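Local coordinates for protein xylose isomerase-like TIM barrel (Anabaena variabilis ATCC 29413, PDB 2QW5) that binds zinc and D-xylose in a TIM barrel and is probably an isomerase or epimerase acting on sugars or sugar phosphates, at residues 28-33 with 71-76; 35-40 with 46-51; 161-166 with 204-209; 171-176 with 208-213. One frame throughout, in Å; residues are numbered along the deposited sequence.

All four contacts belong to one eight-stranded parallel barrel, each bringing an outer helix against another helix, a strand, or the loop or turn leading into one. Contacts 1 and 2 share helix 27-42: contact 2 seats it on strand 47-51, and contact 1 sets it beside helix 60-76. Their centres lie about 11 Å apart, and Leu74 packs on Ile37. Contacts 3 and 4, later in the chain, share helix 148-176 and residues 208-209; their centres are about 10 Å apart, and Val206 touches Val211. Contacts 2 and 3 lie on opposite sides of the chain's centre, about 32 Å between centres, so the pairs hold helices to different parts of a barrel binding zinc and xylose.

Contact 1: 28-33 with 71-76; sequences DYRRIV and RHYLDS
Arg30 lays its aliphatic chain over one face of the Tyr73 ring, and this overlap is the close-packed part of the meeting between helices 27-42 and 60-76 of the barrel's outer layer. The methylene CD of Arg30 stands 4.1 Å from the centroid of the Tyr73 ring, a CH-pi contact displaced toward the rim, while Arg30 CB touches Tyr73 CE2 at 3.7 Å. Tyr73 reaches the other helix because its chi1 of -180° swings CG to the side opposite its own N. The extended Arg30 chain carries its guanidinium past the ring, tilted 37° to it and not stacked, and NE is held by the carbonyl of Pro24. Arginine suits this place by offering methylenes to the ring and a charge beyond it.

Deeper in, Val33 CG1 and Leu74 CD2 meet more loosely, at 4.4 Å, and Leu74 also packs on Val34 and Ile37. On the solvent side a single close touch remains: Arg31 CG comes to 3.4 Å from Tyr73 OH, and its bent chain lets NH2 form a salt bridge with Asp28 OD1. Were Tyr73 a serine, the Arg30 methylenes would probably lose the face they lie on, opening a gap between the helices. The segments cross at -54° without a hydrogen bond, which implies dispersion and CH-pi attraction, with Arg31 paired to Asp28 and Arg30 NE given to a carbonyl, off to the side.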
loop_
_atom_site.group_PDB
_atom_site.type_symbol
_atom_site.label_atom_id
_atom_site.label_comp_id
_atom_site.label_asym_id
_atom_site.label_seq_id
_atom_site.Cartn_x
_atom_site.Cartn_y
_atom_site.Cartn_z
ATOM N N ASP A 28 7.639 -12.143 -33.848
ATOM C CA ASP A 28 6.438 -12.986 -33.730
ATOM C C ASP A 28 5.206 -12.176 -33.293
ATOM O O ASP A 28 4.076 -12.469 -33.710
ATOM C CB ASP A 28 6.677 -14.157 -32.759
ATOM C CG ASP A 28 7.691 -15.168 -33.293
ATOM O OD1 ASP A 28 8.618 -14.790 -34.049
ATOM O OD2 ASP A 28 7.568 -16.348 -32.933
ATOM N N TYR A 29 5.437 -11.184 -32.425
ATOM C CA TYR A 29 4.365 -10.289 -31.974
ATOM C C TYR A 29 3.856 -9.394 -33.126
ATOM O O TYR A 29 2.655 -9.163 -33.216
ATOM C CB TYR A 29 4.796 -9.446 -30.767
ATOM C CG TYR A 29 3.625 -8.827 -30.062
ATOM C CD1 TYR A 29 2.739 -9.620 -29.325
ATOM C CD2 TYR A 29 3.397 -7.457 -30.111
ATOM C CE1 TYR A 29 1.638 -9.056 -28.669
ATOM C CE2 TYR A 29 2.314 -6.881 -29.443
ATOM C CZ TYR A 29 1.439 -7.683 -28.725
ATOM O OH TYR A 29 0.377 -7.133 -28.069
ATOM N N ARG A 30 4.742 -8.935 -34.016
ATOM C CA ARG A 30 4.288 -8.158 -35.196
ATOM C C ARG A 30 3.200 -8.850 -35.966
ATOM O O ARG A 30 2.311 -8.186 -36.513
ATOM C CB ARG A 30 5.385 -7.942 -36.215
ATOM C CG ARG A 30 6.432 -7.057 -35.834
ATOM C CD ARG A 30 7.438 -7.014 -36.944
ATOM N NE ARG A 30 8.542 -6.130 -36.602
ATOM C CZ ARG A 30 9.618 -5.946 -37.361
ATOM N NH1 ARG A 30 9.745 -6.563 -38.540
ATOM N NH2 ARG A 30 10.581 -5.128 -36.930
ATOM N N ARG A 31 3.309 -10.175 -36.077
ATOM C CA ARG A 31 2.300 -10.963 -36.777
ATOM C C ARG A 31 0.937 -10.872 -36.136
ATOM O O ARG A 31 -0.076 -10.840 -36.844
ATOM C CB ARG A 31 2.754 -12.431 -36.951
ATOM C CG ARG A 31 3.825 -12.549 -38.035
ATOM C CD ARG A 31 4.221 -13.971 -38.372
ATOM N NE ARG A 31 5.372 -14.428 -37.591
ATOM C CZ ARG A 31 6.649 -14.052 -37.790
ATOM N NH1 ARG A 31 6.987 -13.144 -38.731
ATOM N NH2 ARG A 31 7.614 -14.559 -37.007
ATOM N N ILE A 32 0.923 -10.852 -34.803
ATOM C CA ILE A 32 -0.301 -10.701 -34.020
ATOM C C ILE A 32 -0.903 -9.304 -34.236
ATOM O O ILE A 32 -2.087 -9.196 -34.513
ATOM C CB ILE A 32 -0.080 -10.987 -32.511
ATOM C CG1 ILE A 32 0.304 -12.461 -32.302
ATOM C CG2 ILE A 32 -1.330 -10.712 -31.735
ATOM C CD1 ILE A 32 0.708 -12.789 -30.840
ATOM N N VAL A 33 -0.076 -8.265 -34.153
ATOM C CA VAL A 33 -0.498 -6.880 -34.431
ATOM C C VAL A 33 -1.183 -6.755 -35.818
ATOM O O VAL A 33 -2.294 -6.185 -35.933
ATOM C CB VAL A 33 0.705 -5.898 -34.323
ATOM C CG1 VAL A 33 0.295 -4.475 -34.732
ATOM C CG2 VAL A 33 1.273 -5.902 -32.914
ATOM N N ARG A 71 6.458 0.118 -38.826
ATOM C CA ARG A 71 5.736 0.817 -39.931
ATOM C C ARG A 71 6.004 0.133 -41.281
ATOM O O ARG A 71 5.065 -0.113 -42.061
ATOM C CB ARG A 71 6.164 2.284 -40.006
ATOM C CG ARG A 71 5.458 3.186 -41.039
ATOM C CD ARG A 71 4.001 3.444 -40.781
ATOM N NE ARG A 71 3.069 2.564 -41.496
ATOM C CZ ARG A 71 1.744 2.718 -41.521
ATOM N NH1 ARG A 71 1.166 3.722 -40.856
ATOM N NH2 ARG A 71 0.992 1.878 -42.217
ATOM N N HIS A 72 7.271 -0.187 -41.549
ATOM C CA HIS A 72 7.641 -0.840 -42.807
ATOM C C HIS A 72 7.048 -2.236 -42.944
ATOM O O HIS A 72 6.671 -2.622 -44.037
ATOM C CB HIS A 72 9.147 -0.864 -43.030
ATOM C CG HIS A 72 9.740 0.501 -43.211
ATOM N ND1 HIS A 72 11.078 0.762 -43.015
ATOM C CD2 HIS A 72 9.169 1.688 -43.533
ATOM C CE1 HIS A 72 11.317 2.043 -43.239
ATOM N NE2 HIS A 72 10.174 2.628 -43.554
ATOM N N TYR A 73 6.934 -2.956 -41.834
ATOM C CA TYR A 73 6.332 -4.291 -41.840
ATOM C C TYR A 73 4.808 -4.204 -42.100
ATOM O O TYR A 73 4.242 -5.030 -42.838
ATOM C CB TYR A 73 6.651 -5.028 -40.527
ATOM C CG TYR A 73 6.059 -6.404 -40.486
ATOM C CD1 TYR A 73 6.636 -7.443 -41.231
ATOM C CD2 TYR A 73 4.914 -6.680 -39.738
ATOM C CE1 TYR A 73 6.072 -8.732 -41.242
ATOM C CE2 TYR A 73 4.360 -7.960 -39.725
ATOM C CZ TYR A 73 4.950 -8.976 -40.472
ATOM O OH TYR A 73 4.405 -10.231 -40.450
ATOM N N LEU A 74 4.141 -3.220 -41.481
ATOM C CA LEU A 74 2.719 -3.003 -41.752
ATOM C C LEU A 74 2.530 -2.683 -43.244
ATOM O O LEU A 74 1.636 -3.237 -43.877
ATOM C CB LEU A 74 2.117 -1.864 -40.902
ATOM C CG LEU A 74 2.116 -1.885 -39.349
ATOM C CD1 LEU A 74 1.350 -0.649 -38.874
ATOM C CD2 LEU A 74 1.586 -3.128 -38.690
ATOM N N ASP A 75 3.411 -1.848 -43.802
ATOM C CA ASP A 75 3.334 -1.471 -45.241
ATOM C C ASP A 75 3.531 -2.683 -46.143
ATOM O O ASP A 75 2.747 -2.891 -47.077
ATOM C CB ASP A 75 4.372 -0.405 -45.590
ATOM C CG ASP A 75 4.111 0.912 -44.918
ATOM O OD1 ASP A 75 2.979 1.133 -44.418
ATOM O OD2 ASP A 75 5.066 1.719 -44.874
ATOM N N SER A 76 4.514 -3.511 -45.815
ATOM C CA SER A 76 4.786 -4.733 -46.594
ATOM C C SER A 76 3.637 -5.751 -46.512
ATOM O O SER A 76 3.479 -6.577 -47.423
ATOM C CB SER A 76 6.121 -5.361 -46.191
ATOM O OG SER A 76 6.048 -5.982 -44.933
#

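Contact 2: 35-40 with 46-51; sequences AHIKKL and SGFEFP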
loop_
_atom_site.group_PDB
_atom_site.type_symbol
_atom_site.label_atom_id
_atom_site.label_comp_id
_atom_site.label_asym_id
_atom_site.label_seq_id
_atom_site.Cartn_x
_atom_site.Cartn_y
_atom_site.Cartn_z
ATOM N N ALA A 35 -2.506 -9.229 -37.748
ATOM C CA ALA A 35 -3.749 -10.022 -37.784
ATOM C C ALA A 35 -4.915 -9.309 -37.085
ATOM O O ALA A 35 -6.036 -9.375 -37.563
ATOM C CB ALA A 35 -3.530 -11.423 -37.199
ATOM N N HIS A 36 -4.645 -8.597 -35.978
ATOM C CA HIS A 36 -5.686 -7.795 -35.297
ATOM C C HIS A 36 -6.153 -6.661 -36.197
ATOM O O HIS A 36 -7.350 -6.461 -36.375
ATOM C CB HIS A 36 -5.190 -7.157 -33.982
ATOM C CG HIS A 36 -4.992 -8.125 -32.849
ATOM N ND1 HIS A 36 -5.786 -9.236 -32.667
ATOM C CD2 HIS A 36 -4.160 -8.084 -31.784
ATOM C CE1 HIS A 36 -5.392 -9.882 -31.583
ATOM N NE2 HIS A 36 -4.420 -9.191 -31.017
ATOM N N ILE A 37 -5.195 -5.927 -36.765
ATOM C CA ILE A 37 -5.495 -4.792 -37.661
ATOM C C ILE A 37 -6.345 -5.232 -38.856
ATOM O O ILE A 37 -7.317 -4.567 -39.175
ATOM C CB ILE A 37 -4.221 -4.084 -38.168
ATOM C CG1 ILE A 37 -3.539 -3.300 -37.042
ATOM C CG2 ILE A 37 -4.547 -3.107 -39.329
ATOM C CD1 ILE A 37 -2.202 -2.709 -37.403
ATOM N N LYS A 38 -5.987 -6.355 -39.487
ATOM C CA LYS A 38 -6.752 -6.850 -40.640
ATOM C C LYS A 38 -8.183 -7.251 -40.291
ATOM O O LYS A 38 -9.117 -6.983 -41.071
ATOM C CB LYS A 38 -6.015 -7.994 -41.347
ATOM C CG LYS A 38 -4.798 -7.494 -42.098
ATOM C CD LYS A 38 -4.092 -8.555 -42.902
ATOM C CE LYS A 38 -3.054 -7.871 -43.800
ATOM N NZ LYS A 38 -2.247 -8.785 -44.671
ATOM N N LYS A 39 -8.364 -7.854 -39.117
ATOM C CA LYS A 39 -9.690 -8.229 -38.637
ATOM C C LYS A 39 -10.493 -6.974 -38.379
ATOM O O LYS A 39 -11.640 -6.856 -38.788
ATOM C CB LYS A 39 -9.580 -9.052 -37.352
ATOM C CG LYS A 39 -10.929 -9.711 -36.884
ATOM C CD LYS A 39 -11.410 -10.852 -37.816
ATOM C CE LYS A 39 -12.343 -11.914 -37.147
ATOM N NZ LYS A 39 -13.704 -11.460 -36.692
ATOM N N LEU A 40 -9.863 -6.015 -37.704
ATOM C CA LEU A 40 -10.543 -4.780 -37.338
ATOM C C LEU A 40 -10.942 -3.960 -38.553
ATOM O O LEU A 40 -12.028 -3.402 -38.580
ATOM C CB LEU A 40 -9.678 -3.977 -36.346
ATOM C CG LEU A 40 -9.588 -4.664 -34.957
ATOM C CD1 LEU A 40 -8.455 -4.138 -34.118
ATOM C CD2 LEU A 40 -10.887 -4.551 -34.181
ATOM N N SER A 46 -10.268 2.414 -39.861
ATOM C CA SER A 46 -9.269 2.945 -40.796
ATOM C C SER A 46 -7.949 3.397 -40.135
ATOM O O SER A 46 -6.976 3.766 -40.828
ATOM C CB SER A 46 -9.882 4.081 -41.579
ATOM O OG SER A 46 -10.174 5.134 -40.714
ATOM N N GLY A 47 -7.898 3.338 -38.810
ATOM C CA GLY A 47 -6.668 3.648 -38.103
ATOM C C GLY A 47 -6.651 3.105 -36.687
ATOM O O GLY A 47 -7.671 2.665 -36.167
ATOM N N PHE A 48 -5.470 3.144 -36.074
ATOM C CA PHE A 48 -5.246 2.503 -34.738
ATOM C C PHE A 48 -4.435 3.355 -33.815
ATOM O O PHE A 48 -3.570 4.037 -34.301
ATOM C CB PHE A 48 -4.591 1.140 -34.970
ATOM C CG PHE A 48 -5.410 0.278 -35.865
ATOM C CD1 PHE A 48 -6.435 -0.514 -35.351
ATOM C CD2 PHE A 48 -5.272 0.380 -37.231
ATOM C CE1 PHE A 48 -7.271 -1.260 -36.215
ATOM C CE2 PHE A 48 -6.111 -0.342 -38.114
ATOM C CZ PHE A 48 -7.108 -1.160 -37.599
ATOM N N GLU A 49 -4.739 3.363 -32.508
ATOM C CA GLU A 49 -3.935 4.114 -31.551
ATOM C C GLU A 49 -2.994 3.102 -30.957
ATOM O O GLU A 49 -3.430 2.106 -30.397
ATOM C CB GLU A 49 -4.684 4.742 -30.364
ATOM C CG GLU A 49 -5.968 5.426 -30.618
ATOM C CD GLU A 49 -6.386 6.274 -29.388
ATOM O OE1 GLU A 49 -5.955 6.005 -28.220
ATOM O OE2 GLU A 49 -7.144 7.210 -29.613
ATOM N N PHE A 50 -1.718 3.385 -31.064
ATOM C CA PHE A 50 -0.635 2.574 -30.510
ATOM C C PHE A 50 -0.095 3.237 -29.264
ATOM O O PHE A 50 0.407 4.363 -29.356
ATOM C CB PHE A 50 0.494 2.493 -31.533
ATOM C CG PHE A 50 0.310 1.443 -32.605
ATOM C CD1 PHE A 50 -0.904 0.779 -32.838
ATOM C CD2 PHE A 50 1.384 1.209 -33.476
ATOM C CE1 PHE A 50 -0.998 -0.194 -33.849
ATOM C CE2 PHE A 50 1.284 0.278 -34.491
ATOM C CZ PHE A 50 0.099 -0.419 -34.684
ATOM N N PRO A 51 -0.244 2.571 -28.084
ATOM C CA PRO A 51 0.472 3.083 -26.921
ATOM C C PRO A 51 1.966 2.872 -27.118
ATOM O O PRO A 51 2.363 1.848 -27.654
ATOM C CB PRO A 51 -0.050 2.228 -25.756
ATOM C CG PRO A 51 -0.527 0.943 -26.392
ATOM C CD PRO A 51 -1.068 1.387 -27.732
#
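Phe48 and Ile37 give up most of the surface lost between helix 27-42 and strand 47-51, and they meet as a branched aliphatic chain against a ring. Ile37 CG1 sits almost exactly over the centre of the Phe48 ring, 4.0 Å from the centroid and only 7° off the normal, a nearly ideal CH-pi placement. The second branch of the same isoleucine works farther out: CG2 comes to 3.4 Å from Phe48 CE2. A beta-branched residue suits this site because the two arms leaving CB can cover both the middle and the rim of one ring. A chi1 of -71° puts CG1 over the ring's middle and leaves CG2 for its rim.

Leu40, one helical turn further on, approaches Phe48 differently. Its CB lies in the plane of the ring at the edge, 3.6 Å from Phe48 CE1, and its CD1 adds a contact with the same carbon. Phenylalanine thus presents a face to Ile37 and an edge to Leu40. At the far end of Ile37, CD1 meets the edge of the Phe50 ring, with 4.2 Å to CZ of Phe50.

These four side chains are buried and wholly apolar, as expected where a helix covers the barrel wall. The helix belongs to the beta-alpha-beta unit running from strand 11-14 through helix 27-42 to strand 47-51. Ile13 of strand 11-14 touches both Leu40 and Phe48, Ala318 of helix 314-332 adjoins Leu40, and Ile84 of strand 83-87 lies against Phe50.

Contact 3: 161-166 with 204-209; sequences NAQPIL and KGVKSK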
loop_
_atom_site.group_PDB
_atom_site.type_symbol
_atom_site.label_atom_id
_atom_site.label_comp_id
_atom_site.label_asym_id
_atom_site.label_seq_id
_atom_site.Cartn_x
_atom_site.Cartn_y
_atom_site.Cartn_z
ATOM N N ASN A 161 5.997 24.976 -13.970
ATOM C CA ASN A 161 7.236 24.282 -14.372
ATOM C C ASN A 161 7.126 23.682 -15.768
ATOM O O ASN A 161 8.086 23.715 -16.523
ATOM C CB ASN A 161 7.575 23.101 -13.448
ATOM C CG ASN A 161 7.922 23.514 -12.032
ATOM O OD1 ASN A 161 8.288 24.656 -11.778
ATOM N ND2 ASN A 161 7.827 22.550 -11.092
ATOM N N ALA A 162 5.960 23.118 -16.089
ATOM C CA ALA A 162 5.777 22.380 -17.352
ATOM C C ALA A 162 5.498 23.260 -18.578
ATOM O O ALA A 162 5.824 22.861 -19.703
ATOM C CB ALA A 162 4.691 21.298 -17.184
ATOM N N GLN A 163 4.916 24.451 -18.381
ATOM C CA GLN A 163 4.498 25.266 -19.528
ATOM C C GLN A 163 5.608 25.567 -20.564
ATOM O O GLN A 163 5.392 25.334 -21.761
ATOM C CB GLN A 163 3.792 26.539 -19.062
ATOM C CG GLN A 163 2.385 26.288 -18.559
ATOM C CD GLN A 163 1.781 27.461 -17.799
ATOM O OE1 GLN A 163 2.472 28.157 -17.066
ATOM N NE2 GLN A 163 0.460 27.655 -17.940
ATOM N N PRO A 164 6.791 26.059 -20.112
ATOM C CA PRO A 164 7.867 26.308 -21.086
ATOM C C PRO A 164 8.399 25.051 -21.775
ATOM O O PRO A 164 8.837 25.137 -22.908
ATOM C CB PRO A 164 8.972 26.987 -20.247
ATOM C CG PRO A 164 8.385 27.255 -18.934
ATOM C CD PRO A 164 7.172 26.436 -18.740
ATOM N N ILE A 165 8.330 23.898 -21.093
ATOM C CA ILE A 165 8.799 22.628 -21.645
ATOM C C ILE A 165 7.866 22.145 -22.739
ATOM O O ILE A 165 8.337 21.707 -23.802
ATOM C CB ILE A 165 8.989 21.557 -20.551
ATOM C CG1 ILE A 165 10.053 22.006 -19.515
ATOM C CG2 ILE A 165 9.344 20.177 -21.186
ATOM C CD1 ILE A 165 11.509 22.098 -20.051
ATOM N N LEU A 166 6.557 22.232 -22.491
ATOM C CA LEU A 166 5.548 21.872 -23.492
ATOM C C LEU A 166 5.595 22.817 -24.709
ATOM O O LEU A 166 5.369 22.370 -25.848
ATOM C CB LEU A 166 4.126 21.770 -22.880
ATOM C CG LEU A 166 3.729 20.437 -22.223
ATOM C CD1 LEU A 166 3.650 19.321 -23.295
ATOM C CD2 LEU A 166 4.663 20.006 -21.157
ATOM N N LYS A 204 -3.085 28.421 -21.570
ATOM C CA LYS A 204 -2.959 29.886 -21.657
ATOM C C LYS A 204 -1.482 30.299 -21.555
ATOM O O LYS A 204 -1.104 31.352 -22.072
ATOM C CB LYS A 204 -3.815 30.598 -20.583
ATOM C CG LYS A 204 -5.358 30.375 -20.667
ATOM C CD LYS A 204 -6.057 31.213 -21.747
ATOM C CE LYS A 204 -7.557 30.868 -21.963
ATOM N NZ LYS A 204 -8.476 30.887 -20.820
ATOM N N GLY A 205 -0.662 29.487 -20.875
ATOM C CA GLY A 205 0.787 29.718 -20.755
ATOM C C GLY A 205 1.704 29.010 -21.755
ATOM O O GLY A 205 2.926 29.016 -21.578
ATOM N N VAL A 206 1.121 28.411 -22.788
ATOM C CA VAL A 206 1.839 27.730 -23.862
ATOM C C VAL A 206 1.538 28.451 -25.196
ATOM O O VAL A 206 0.418 28.411 -25.699
ATOM C CB VAL A 206 1.412 26.272 -23.911
ATOM C CG1 VAL A 206 2.199 25.496 -24.963
ATOM C CG2 VAL A 206 1.621 25.629 -22.515
ATOM N N LYS A 207 2.529 29.166 -25.725
ATOM C CA LYS A 207 2.380 29.903 -26.979
ATOM C C LYS A 207 2.033 29.012 -28.175
ATOM O O LYS A 207 1.164 29.352 -28.967
ATOM C CB LYS A 207 3.629 30.756 -27.277
ATOM C CG LYS A 207 3.801 31.964 -26.328
ATOM N N SER A 208 2.714 27.883 -28.287
ATOM C CA SER A 208 2.497 26.958 -29.399
ATOM C C SER A 208 1.116 26.272 -29.518
ATOM O O SER A 208 0.740 25.433 -28.677
ATOM C CB SER A 208 3.569 25.893 -29.398
ATOM O OG SER A 208 3.285 24.946 -30.410
ATOM N N LYS A 209 0.411 26.555 -30.618
ATOM C CA LYS A 209 -0.886 25.955 -30.915
ATOM C C LYS A 209 -0.754 24.492 -31.372
ATOM O O LYS A 209 -1.749 23.769 -31.490
ATOM C CB LYS A 209 -1.639 26.745 -31.996
ATOM C CG LYS A 209 -1.988 28.185 -31.656
ATOM C CD LYS A 209 -2.807 28.373 -30.371
ATOM C CE LYS A 209 -3.349 29.836 -30.273
ATOM N NZ LYS A 209 -4.105 30.253 -31.563
#
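Gln163 leans its side chain along the backbone of Gly205, and the two pack without a hydrogen bond between them. Its amide nitrogen NE2 comes within 3.5 Å of Gly205 CA, and Gln163 CB lies 3.6 Å from Gly205 O. Glycine suits the spot because a side chain here would run into the Gln163 amide. Beyond it, Val206 reaches back to the helix: its CG2 is 4.1 Å from Gln163 CG and 3.9 Å from Gln163 O. Its other methyl, CG1, approaches the backbone carbon C of Leu166 at 4.3 Å.

The next shell fixes these groups. The chain of Gln163 is extended beyond CG (chi2 167°), which carries NE2 to a hydrogen bond with the carbonyl of Phe202, at the end of helix 196-203. Asp167, just past the helix segment, receives the backbone N-H groups of Lys207 and Ser208, and Arg242 binds the carbonyl of Val206. The 204-209 loop, the TIM-barrel connection from helix 196-203 into strand 211-216, is therefore gripped through its main chain where helix 148-176 covers it.

Without the long amide, as with an alanine here, the Phe202 carbonyl is likely to lose this donor and Gly205 its cover. The chemistry implies a division of labour: glutamine methylenes and valine methyls fill the interface, while the amide and the Asp167 carboxylate serve polar backbone groups in an otherwise irregular loop.

Contact 4: 171-176 with 208-213; sequences EYAEIK and SKQVGV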
loop_
_atom_site.group_PDB
_atom_site.type_symbol
_atom_site.label_atom_id
_atom_site.label_comp_id
_atom_site.label_asym_id
_atom_site.label_seq_id
_atom_site.Cartn_x
_atom_site.Cartn_y
_atom_site.Cartn_z
ATOM N N GLU A 171 7.021 23.445 -30.576
ATOM C CA GLU A 171 7.905 23.940 -31.672
ATOM C C GLU A 171 8.600 22.800 -32.385
ATOM O O GLU A 171 8.622 22.773 -33.600
ATOM C CB GLU A 171 8.941 24.888 -31.131
ATOM C CG GLU A 171 8.289 26.179 -30.657
ATOM C CD GLU A 171 9.230 27.107 -29.899
ATOM O OE1 GLU A 171 10.435 26.807 -29.741
ATOM O OE2 GLU A 171 8.739 28.148 -29.429
ATOM N N TYR A 172 9.136 21.860 -31.617
ATOM C CA TYR A 172 9.710 20.625 -32.177
ATOM C C TYR A 172 8.689 19.774 -32.945
ATOM O O TYR A 172 8.977 19.393 -34.080
ATOM C CB TYR A 172 10.357 19.808 -31.083
ATOM C CG TYR A 172 11.051 18.559 -31.600
ATOM C CD1 TYR A 172 12.297 18.654 -32.220
ATOM C CD2 TYR A 172 10.452 17.296 -31.520
ATOM C CE1 TYR A 172 12.935 17.528 -32.736
ATOM C CE2 TYR A 172 11.096 16.157 -32.040
ATOM C CZ TYR A 172 12.344 16.281 -32.622
ATOM O OH TYR A 172 13.029 15.214 -33.148
ATOM N N ALA A 173 7.517 19.485 -32.355
ATOM C CA ALA A 173 6.465 18.672 -33.016
ATOM C C ALA A 173 5.917 19.281 -34.329
ATOM O O ALA A 173 5.549 18.553 -35.283
ATOM C CB ALA A 173 5.310 18.389 -32.040
ATOM N N GLU A 174 5.887 20.611 -34.373
ATOM C CA GLU A 174 5.419 21.345 -35.566
ATOM C C GLU A 174 6.351 21.054 -36.755
ATOM O O GLU A 174 5.879 20.760 -37.871
ATOM C CB GLU A 174 5.268 22.853 -35.266
ATOM C CG GLU A 174 4.449 23.603 -36.317
ATOM C CD GLU A 174 4.293 25.106 -36.051
ATOM O OE1 GLU A 174 4.988 25.672 -35.163
ATOM O OE2 GLU A 174 3.470 25.713 -36.768
ATOM N N ILE A 175 7.667 21.037 -36.507
ATOM C CA ILE A 175 8.660 20.676 -37.541
ATOM C C ILE A 175 8.396 19.231 -38.028
ATOM O O ILE A 175 8.416 18.957 -39.224
ATOM C CB ILE A 175 10.084 20.773 -37.013
ATOM C CG1 ILE A 175 10.474 22.224 -36.716
ATOM C CG2 ILE A 175 11.082 20.259 -38.035
ATOM C CD1 ILE A 175 11.793 22.339 -36.070
ATOM N N LYS A 176 8.082 18.343 -37.081
ATOM C CA LYS A 176 7.786 16.934 -37.340
ATOM C C LYS A 176 6.378 16.630 -37.880
ATOM O O LYS A 176 6.094 15.478 -38.255
ATOM C CB LYS A 176 7.982 16.127 -36.024
ATOM C CG LYS A 176 9.386 16.218 -35.431
ATOM C CD LYS A 176 10.478 15.548 -36.295
ATOM C CE LYS A 176 10.280 14.026 -36.416
ATOM N NZ LYS A 176 11.519 13.344 -36.824
ATOM N N SER A 208 2.714 27.883 -28.287
ATOM C CA SER A 208 2.497 26.958 -29.399
ATOM C C SER A 208 1.116 26.272 -29.518
ATOM O O SER A 208 0.740 25.433 -28.677
ATOM C CB SER A 208 3.569 25.893 -29.398
ATOM O OG SER A 208 3.285 24.946 -30.410
ATOM N N LYS A 209 0.411 26.555 -30.618
ATOM C CA LYS A 209 -0.886 25.955 -30.915
ATOM C C LYS A 209 -0.754 24.492 -31.372
ATOM O O LYS A 209 -1.749 23.769 -31.490
ATOM C CB LYS A 209 -1.639 26.745 -31.996
ATOM C CG LYS A 209 -1.988 28.185 -31.656
ATOM C CD LYS A 209 -2.807 28.373 -30.371
ATOM C CE LYS A 209 -3.349 29.836 -30.273
ATOM N NZ LYS A 209 -4.105 30.253 -31.563
ATOM N N GLN A 210 0.477 24.066 -31.653
ATOM C CA GLN A 210 0.774 22.649 -31.947
ATOM C C GLN A 210 0.419 21.811 -30.684
ATOM O O GLN A 210 0.185 20.597 -30.784
ATOM C CB GLN A 210 2.259 22.487 -32.289
ATOM C CG GLN A 210 2.614 21.190 -33.026
ATOM C CD GLN A 210 2.028 21.084 -34.439
ATOM O OE1 GLN A 210 1.483 22.050 -34.970
ATOM N NE2 GLN A 210 2.211 19.920 -35.091
ATOM N N VAL A 211 0.449 22.468 -29.509
ATOM C CA VAL A 211 0.073 21.870 -28.230
ATOM C C VAL A 211 -1.409 22.152 -27.986
ATOM O O VAL A 211 -1.812 23.266 -27.679
ATOM C CB VAL A 211 0.923 22.381 -27.047
ATOM C CG1 VAL A 211 0.465 21.692 -25.708
ATOM C CG2 VAL A 211 2.444 22.147 -27.299
ATOM N N GLY A 212 -2.226 21.121 -28.143
ATOM C CA GLY A 212 -3.666 21.226 -27.946
ATOM C C GLY A 212 -4.229 20.109 -27.102
ATOM O O GLY A 212 -3.584 19.644 -26.142
ATOM N N VAL A 213 -5.444 19.686 -27.453
ATOM C CA VAL A 213 -6.172 18.737 -26.611
ATOM C C VAL A 213 -6.780 17.565 -27.347
ATOM O O VAL A 213 -7.058 17.636 -28.538
ATOM C CB VAL A 213 -7.346 19.454 -25.838
ATOM C CG1 VAL A 213 -6.906 20.791 -25.307
ATOM C CG2 VAL A 213 -8.542 19.670 -26.695
HETATM O O HOH W 1 4.844 25.906 -32.471
HETATM O O HOH W 2 0.629 24.795 -35.169
#
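Gln210 and Glu174 are brought together by matching first torsions: each has CG anti to the backbone N, at -162° in Gln210 and -165° in Glu174. The glutamine then bends at chi2, laying its amide against the helix backbone, whereas the glutamate, in the conformer described, stays extended; the two cross obliquely, with amide and carboxylate planes only 21° apart. The Gln210 NE2 atom rests 3.5 Å from Glu174 CA, and the Gln210 OE1 atom lies 3.6 Å from Glu174 CG. Ala173 is small enough to let the chain in, its CB meeting Gln210 CG at 4.0 Å.

The amide nitrogen finds its acceptor in the carbonyl of Val178, between helix 148-176 and strand 179-182. In TIM-barrel terms, Gln210 stands at the entry to strand 211-216 and touches the end of the helix preceding the adjacent parallel strand 179-182. Leu180 of that strand touches Ala173, and its backbone bonds to that of Gln210.

Two waters bridge the polar groups on this side. In the same Glu174 conformer, one donates to Glu174 OE1 and also hydrogen-bonds to Ser208 OG, 2.8 Å away. The other donates to Gln210 OE1 at 2.9 Å and, weakly, to Glu174 OE2. Serine suits the start of the type I turn 208-211: besides holding water, its OG weakly accepts the N-H of Gln210, while Val211 N closes the turn on Ser208 O at 3.1 Å.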